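Local coordinates for metallo-beta-lactamase family protein (PDB 3R2U) that probably acts as an iron-dependent hydrolase or oxygenase of the metallo-beta-lactamase superfamily, joined to a rhodanese-like part, at residues F30-L41 with I52-Y62. Sequence-based numbering, arbitrary orientation.
Sequences FYDKHLSQASYL and IIDPIRDLSSY
Y62 turns the edge of its ring to the face of F30, with Y62 CD1 3.6 Å above the F30 ring plane and over its centre; centroids 4.8 Å apart and planes at 68° define a T-shaped pair. The other end of Y62 is fixed by two bonds at OH: one shared with S39 OG at 2.7 Å, and one accepted from the backbone N of I56 at 3.1 Å. S39 reaches it because chi1 (54°) sets OG between its own N and carbonyl carbon, near the plane of the Y62 ring. One face of that ring is covered by I52 CG2, so the start of helix 60-69 rests on the strand face that carries I52. Where the strands run antiparallel, Y40 and I53 form a hydrogen-bonded pair: I53 N gives to Y40 O at 2.8 Å, and Y40 N gives to I53 O at 3.1 Å. From D54 on the chain leaves strand 49-53, while Q37, still in its strand and bent at chi2 (-89°), gives NE2 to D54 O in the carbonyl plane, on a lone pair; Q37 OE1 lies 3.3 Å from I56 CG2. One water accepts from Q37 NE2 within bonding distance of D54 OD2; a second gives to both A38 O and D54 OD2. D54 OD1 is hydrogen-bonded to T79 N and H82 NE2, and the D54 side chain lies about 8 Å from the bound iron. Strand-loop-helix packing on this hairpin belongs to the αββα metallo-beta-lactamase fold, close to its metal site.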
ATOM      1  N   PHE A  30     -16.559   2.573  12.873  1.00 18.65           N
ATOM      2  CA  PHE A  30     -15.838   2.941  11.636  1.00 19.24           C
ATOM      3  C   PHE A  30     -16.110   4.411  11.428  1.00 19.41           C
ATOM      4  O   PHE A  30     -17.269   4.820  11.366  1.00 20.00           O
ATOM      5  CB  PHE A  30     -16.355   2.147  10.418  1.00 18.71           C
ATOM      6  CG  PHE A  30     -16.174   0.650  10.534  1.00 19.53           C
ATOM      7  CD1 PHE A  30     -17.018  -0.107  11.349  1.00 17.84           C
ATOM      8  CD2 PHE A  30     -15.182   0.001   9.821  1.00 22.99           C
ATOM      9  CE1 PHE A  30     -16.842  -1.491  11.475  1.00 20.38           C
ATOM     10  CE2 PHE A  30     -15.020  -1.394   9.917  1.00 22.97           C
ATOM     11  CZ  PHE A  30     -15.848  -2.131  10.750  1.00 19.16           C
ATOM     12  N   TYR A  31     -15.060   5.212  11.306  1.00 20.77           N
ATOM     13  CA  TYR A  31     -15.233   6.641  11.155  1.00 21.57           C
ATOM     14  C   TYR A  31     -14.640   7.103   9.858  1.00 21.17           C
ATOM     15  O   TYR A  31     -13.485   6.811   9.576  1.00 21.63           O
ATOM     16  CB  TYR A  31     -14.527   7.385  12.278  1.00 22.02           C
ATOM     17  CG  TYR A  31     -15.007   8.813  12.411  1.00 25.47           C
ATOM     18  CD1 TYR A  31     -16.285   9.065  12.920  1.00 28.01           C
ATOM     19  CD2 TYR A  31     -14.211   9.897  12.050  1.00 27.39           C
ATOM     20  CE1 TYR A  31     -16.762  10.328  13.067  1.00 29.60           C
ATOM     21  CE2 TYR A  31     -14.692  11.217  12.198  1.00 29.42           C
ATOM     22  CZ  TYR A  31     -15.982  11.402  12.717  1.00 29.53           C
ATOM     23  OH  TYR A  31     -16.541  12.637  12.894  1.00 31.54           O
ATOM     24  N   ASP A  32     -15.421   7.802   9.053  1.00 21.40           N
ATOM     25  CA  ASP A  32     -14.862   8.383   7.833  1.00 22.83           C
ATOM     26  C   ASP A  32     -14.523   9.831   8.146  1.00 23.09           C
ATOM     27  O   ASP A  32     -15.398  10.630   8.468  1.00 24.30           O
ATOM     28  CB  ASP A  32     -15.807   8.313   6.659  1.00 22.15           C
ATOM     29  CG  ASP A  32     -15.185   8.921   5.407  1.00 24.51           C
ATOM     30  OD1 ASP A  32     -14.966  10.159   5.369  1.00 24.50           O
ATOM     31  OD2 ASP A  32     -14.889   8.158   4.482  1.00 23.69           O
ATOM     32  N   LYS A  33     -13.255  10.174   8.064  1.00 26.34           N
ATOM     33  CA  LYS A  33     -12.830  11.538   8.391  1.00 28.07           C
ATOM     34  C   LYS A  33     -13.413  12.618   7.452  1.00 26.97           C
ATOM     35  O   LYS A  33     -13.692  13.748   7.885  1.00 27.61           O
ATOM     36  CB  LYS A  33     -11.312  11.612   8.391  1.00 30.20           C
ATOM     37  CG  LYS A  33     -10.693  11.422   6.992  1.00 38.23           C
ATOM     38  CD  LYS A  33      -9.190  11.646   7.001  1.00 44.90           C
ATOM     39  CE  LYS A  33      -8.628  11.624   5.587  1.00 48.45           C
ATOM     40  NZ  LYS A  33      -7.180  11.922   5.568  1.00 52.44           N
ATOM     41  N   HIS A  34     -13.614  12.294   6.176  1.00 25.75           N
ATOM     42  CA  HIS A  34     -14.143  13.297   5.225  1.00 23.48           C
ATOM     43  C   HIS A  34     -15.617  13.563   5.445  1.00 22.26           C
ATOM     44  O   HIS A  34     -16.089  14.712   5.354  1.00 22.18           O
ATOM     45  CB  HIS A  34     -13.917  12.856   3.796  1.00 24.10           C
ATOM     46  CG  HIS A  34     -12.480  12.767   3.426  1.00 25.32           C
ATOM     47  ND1 HIS A  34     -11.835  11.566   3.234  1.00 23.13           N
ATOM     48  CD2 HIS A  34     -11.547  13.734   3.249  1.00 24.77           C
ATOM     49  CE1 HIS A  34     -10.579  11.799   2.907  1.00 25.61           C
ATOM     50  NE2 HIS A  34     -10.378  13.105   2.917  1.00 24.73           N
ATOM     51  N   LEU A  35     -16.337  12.497   5.762  1.00 21.78           N
ATOM     52  CA  LEU A  35     -17.762  12.578   6.021  1.00 21.15           C
ATOM     53  C   LEU A  35     -18.082  12.985   7.461  1.00 20.53           C
ATOM     54  O   LEU A  35     -19.196  13.405   7.727  1.00 21.30           O
ATOM     55  CB  LEU A  35     -18.411  11.207   5.764  1.00 20.40           C
ATOM     56  CG  LEU A  35     -18.220  10.564   4.394  1.00 22.21           C
ATOM     57  CD1 LEU A  35     -18.866   9.162   4.363  1.00 19.10           C
ATOM     58  CD2 LEU A  35     -18.781  11.459   3.299  1.00 22.94           C
ATOM     59  N   SER A  36     -17.114  12.841   8.377  1.00 21.67           N
ATOM     60  CA  SER A  36     -17.327  13.057   9.827  1.00 21.32           C
ATOM     61  C   SER A  36     -18.452  12.134  10.284  1.00 21.15           C
ATOM     62  O   SER A  36     -19.280  12.491  11.141  1.00 21.30           O
ATOM     63  CB  SER A  36     -17.693  14.498  10.152  1.00 23.21           C
ATOM     64  OG  SER A  36     -16.626  15.383   9.892  1.00 24.67           O
ATOM     65  N   GLN A  37     -18.443  10.924   9.736  1.00 20.70           N
ATOM     66  CA  GLN A  37     -19.524   9.968   9.920  1.00 18.82           C
ATOM     67  C   GLN A  37     -19.085   8.693  10.591  1.00 18.00           C
ATOM     68  O   GLN A  37     -18.045   8.128  10.251  1.00 16.40           O
ATOM     69  CB  GLN A  37     -20.121   9.688   8.535  1.00 18.65           C
ATOM     70  CG  GLN A  37     -21.415   8.865   8.503  1.00 19.93           C
ATOM     71  CD  GLN A  37     -21.209   7.374   8.419  1.00 19.19           C
ATOM     72  OE1 GLN A  37     -20.157   6.900   7.983  1.00 22.81           O
ATOM     73  NE2 GLN A  37     -22.225   6.616   8.824  1.00 18.43           N
ATOM     74  N   ALA A  38     -19.916   8.232  11.532  1.00 17.03           N
ATOM     75  CA  ALA A  38     -19.669   7.014  12.268  1.00 17.14           C
ATOM     76  C   ALA A  38     -20.685   5.932  11.933  1.00 15.49           C
ATOM     77  O   ALA A  38     -21.883   6.166  12.003  1.00 17.55           O
ATOM     78  CB  ALA A  38     -19.683   7.279  13.777  1.00 15.50           C
ATOM     79  N   SER A  39     -20.169   4.764  11.563  1.00 16.53           N
ATOM     80  CA  SER A  39     -20.948   3.568  11.317  1.00 15.40           C
ATOM     81  C   SER A  39     -20.375   2.507  12.260  1.00 16.21           C
ATOM     82  O   SER A  39     -19.273   2.682  12.790  1.00 17.76           O
ATOM     83  CB  SER A  39     -20.888   3.138   9.859  1.00 16.25           C
ATOM     84  OG  SER A  39     -19.577   2.977   9.372  1.00 16.40           O
ATOM     85  N   TYR A  40     -21.098   1.404  12.442  1.00 16.10           N
ATOM     86  CA  TYR A  40     -20.730   0.391  13.417  1.00 17.53           C
ATOM     87  C   TYR A  40     -20.995  -1.010  12.912  1.00 19.00           C
ATOM     88  O   TYR A  40     -21.917  -1.242  12.116  1.00 19.70           O
ATOM     89  CB  TYR A  40     -21.564   0.603  14.707  1.00 16.67           C
ATOM     90  CG  TYR A  40     -21.400   1.992  15.333  1.00 18.25           C
ATOM     91  CD1 TYR A  40     -22.192   3.069  14.919  1.00 19.01           C
ATOM     92  CD2 TYR A  40     -20.447   2.230  16.321  1.00 17.10           C
ATOM     93  CE1 TYR A  40     -22.038   4.358  15.475  1.00 18.17           C
ATOM     94  CE2 TYR A  40     -20.284   3.508  16.880  1.00 19.05           C
ATOM     95  CZ  TYR A  40     -21.089   4.562  16.451  1.00 18.82           C
ATOM     96  OH  TYR A  40     -20.923   5.809  16.981  1.00 18.04           O
ATOM     97  N   LEU A  41     -20.164  -1.935  13.370  1.00 18.23           N
ATOM     98  CA  LEU A  41     -20.374  -3.356  13.132  1.00 18.21           C
ATOM     99  C   LEU A  41     -20.493  -3.984  14.509  1.00 18.85           C
ATOM    100  O   LEU A  41     -19.651  -3.743  15.376  1.00 19.24           O
ATOM    101  CB  LEU A  41     -19.212  -3.994  12.349  1.00 17.31           C
ATOM    102  CG  LEU A  41     -19.304  -5.489  12.005  1.00 21.27           C
ATOM    103  CD1 LEU A  41     -20.398  -5.726  11.007  1.00 18.65           C
ATOM    104  CD2 LEU A  41     -17.986  -6.015  11.442  1.00 20.42           C
ATOM    105  N   ILE A  52     -24.380  -4.189  10.262  1.00 16.96           N
ATOM    106  CA  ILE A  52     -23.765  -2.878  10.029  1.00 16.56           C
ATOM    107  C   ILE A  52     -24.823  -1.813  10.306  1.00 17.20           C
ATOM    108  O   ILE A  52     -25.929  -1.882   9.764  1.00 16.49           O
ATOM    109  CB  ILE A  52     -23.321  -2.648   8.585  1.00 16.09           C
ATOM    110  CG1 ILE A  52     -22.388  -3.748   8.081  1.00 18.70           C
ATOM    111  CG2 ILE A  52     -22.618  -1.298   8.482  1.00 14.43           C
ATOM    112  CD1 ILE A  52     -22.189  -3.712   6.561  1.00 13.72           C
ATOM    113  N   ILE A  53     -24.480  -0.820  11.123  1.00 18.35           N
ATOM    114  CA  ILE A  53     -25.370   0.315  11.388  1.00 17.96           C
ATOM    115  C   ILE A  53     -24.839   1.550  10.639  1.00 17.91           C
ATOM    116  O   ILE A  53     -23.652   1.898  10.750  1.00 17.29           O
ATOM    117  CB  ILE A  53     -25.494   0.591  12.882  1.00 19.59           C
ATOM    118  CG1 ILE A  53     -26.193  -0.608  13.543  1.00 22.41           C
ATOM    119  CG2 ILE A  53     -26.283   1.877  13.110  1.00 17.31           C
ATOM    120  CD1 ILE A  53     -26.221  -0.536  15.002  1.00 28.05           C
ATOM    121  N   ASP A  54     -25.731   2.193   9.885  1.00 16.99           N
ATOM    122  CA  ASP A  54     -25.429   3.336   9.036  1.00 17.72           C
ATOM    123  C   ASP A  54     -24.279   3.080   8.040  1.00 17.20           C
ATOM    124  O   ASP A  54     -23.325   3.830   7.971  1.00 17.54           O
ATOM    125  CB  ASP A  54     -25.215   4.621   9.874  1.00 17.73           C
ATOM    126  CG  ASP A  54     -26.535   5.187  10.450  1.00 20.20           C
ATOM    127  OD1 ASP A  54     -27.620   4.802   9.936  1.00 19.63           O
ATOM    128  OD2 ASP A  54     -26.486   6.057  11.377  1.00 20.58           O
ATOM    129  N   PRO A  55     -24.401   2.031   7.227  1.00 17.35           N
ATOM    130  CA  PRO A  55     -23.331   1.743   6.296  1.00 16.97           C
ATOM    131  C   PRO A  55     -23.130   2.766   5.203  1.00 17.28           C
ATOM    132  O   PRO A  55     -24.086   3.354   4.721  1.00 14.76           O
ATOM    133  CB  PRO A  55     -23.792   0.449   5.636  1.00 17.69           C
ATOM    134  CG  PRO A  55     -25.294   0.487   5.751  1.00 19.43           C
ATOM    135  CD  PRO A  55     -25.515   1.080   7.094  1.00 17.58           C
ATOM    136  N   ILE A  56     -21.863   2.957   4.831  1.00 16.77           N
ATOM    137  CA  ILE A  56     -21.492   3.781   3.706  1.00 16.14           C
ATOM    138  C   ILE A  56     -21.624   2.862   2.476  1.00 16.69           C
ATOM    139  O   ILE A  56     -21.939   1.677   2.629  1.00 16.06           O
ATOM    140  CB  ILE A  56     -20.074   4.371   3.852  1.00 15.20           C
ATOM    141  CG1 ILE A  56     -19.003   3.275   3.981  1.00 17.53           C
ATOM    142  CG2 ILE A  56     -20.028   5.274   5.083  1.00 15.66           C
ATOM    143  CD1 ILE A  56     -17.573   3.803   3.827  1.00 15.44           C
ATOM    144  N   ARG A  57     -21.385   3.397   1.278  1.00 16.73           N
ATOM    145  CA  ARG A  57     -21.553   2.622   0.035  1.00 17.37           C
ATOM    146  C   ARG A  57     -20.489   1.557  -0.212  1.00 17.98           C
ATOM    147  O   ARG A  57     -20.770   0.518  -0.821  1.00 16.97           O
ATOM    148  CB  ARG A  57     -21.570   3.551  -1.182  1.00 17.43           C
ATOM    149  CG  ARG A  57     -22.814   4.306  -1.366  1.00 17.56           C
ATOM    150  CD  ARG A  57     -22.675   5.209  -2.568  1.00 13.28           C
ATOM    151  NE  ARG A  57     -22.888   4.543  -3.848  1.00 12.44           N
ATOM    152  CZ  ARG A  57     -22.427   4.991  -5.014  1.00 15.93           C
ATOM    153  NH1 ARG A  57     -21.629   6.067  -5.064  1.00 16.81           N
ATOM    154  NH2 ARG A  57     -22.733   4.354  -6.131  1.00 16.71           N
ATOM    155  N   ASP A  58     -19.258   1.860   0.192  1.00 17.15           N
ATOM    156  CA  ASP A  58     -18.154   0.920   0.057  1.00 17.99           C
ATOM    157  C   ASP A  58     -18.208   0.027   1.284  1.00 17.46           C
ATOM    158  O   ASP A  58     -17.994   0.490   2.409  1.00 17.79           O
ATOM    159  CB  ASP A  58     -16.850   1.682  -0.043  1.00 18.39           C
ATOM    160  CG  ASP A  58     -15.648   0.797  -0.012  1.00 21.92           C
ATOM    161  OD1 ASP A  58     -15.786  -0.434   0.092  1.00 22.43           O
ATOM    162  OD2 ASP A  58     -14.542   1.364  -0.055  1.00 24.07           O
ATOM    163  N   LEU A  59     -18.507  -1.251   1.080  1.00 17.37           N
ATOM    164  CA  LEU A  59     -18.704  -2.171   2.205  1.00 17.08           C
ATOM    165  C   LEU A  59     -17.445  -2.934   2.618  1.00 16.50           C
ATOM    166  O   LEU A  59     -17.484  -3.698   3.570  1.00 17.27           O
ATOM    167  CB  LEU A  59     -19.785  -3.196   1.835  1.00 17.38           C
ATOM    168  CG  LEU A  59     -21.172  -2.669   1.426  1.00 19.16           C
ATOM    169  CD1 LEU A  59     -22.140  -3.845   1.158  1.00 16.49           C
ATOM    170  CD2 LEU A  59     -21.748  -1.746   2.481  1.00 18.61           C
ATOM    171  N   SER A  60     -16.345  -2.713   1.913  1.00 16.59           N
ATOM    172  CA  SER A  60     -15.116  -3.487   2.120  1.00 17.83           C
ATOM    173  C   SER A  60     -14.552  -3.519   3.540  1.00 19.34           C
ATOM    174  O   SER A  60     -14.105  -4.572   3.992  1.00 18.86           O
ATOM    175  CB  SER A  60     -14.024  -3.060   1.129  1.00 17.81           C
ATOM    176  OG  SER A  60     -13.637  -1.719   1.310  1.00 17.79           O
ATOM    177  N   SER A  61     -14.574  -2.381   4.234  0.50 18.22           N
ATOM    178  CA  SER A  61     -14.042  -2.317   5.588  0.50 17.98           C
ATOM    179  C   SER A  61     -14.835  -3.188   6.538  0.50 18.09           C
ATOM    180  O   SER A  61     -14.253  -3.930   7.328  0.50 16.77           O
ATOM    181  CB  SER A  61     -13.997  -0.881   6.103  0.50 18.60           C
ATOM    182  OG  SER A  61     -12.890  -0.192   5.559  0.50 17.87           O
ATOM    183  N   TYR A  62     -16.159  -3.123   6.449  1.00 17.53           N
ATOM    184  CA  TYR A  62     -16.998  -3.931   7.313  1.00 17.96           C
ATOM    185  C   TYR A  62     -16.742  -5.417   7.023  1.00 18.66           C
ATOM    186  O   TYR A  62     -16.584  -6.229   7.942  1.00 20.06           O
ATOM    187  CB  TYR A  62     -18.483  -3.624   7.114  1.00 17.70           C
ATOM    188  CG  TYR A  62     -18.854  -2.163   7.095  1.00 16.47           C
ATOM    189  CD1 TYR A  62     -18.711  -1.363   8.228  1.00 19.57           C
ATOM    190  CD2 TYR A  62     -19.412  -1.589   5.954  1.00 15.47           C
ATOM    191  CE1 TYR A  62     -19.075  -0.034   8.210  1.00 16.41           C
ATOM    192  CE2 TYR A  62     -19.774  -0.273   5.918  1.00 14.85           C
ATOM    193  CZ  TYR A  62     -19.628   0.508   7.045  1.00 15.50           C
ATOM    194  OH  TYR A  62     -19.991   1.825   6.990  1.00 15.04           O
TER
HETATM  195  O   HOH W   1     -24.440   7.871  10.508  1.00 19.65           O
HETATM  196  O   HOH W   2     -24.496   5.460  13.188  1.00 14.20           O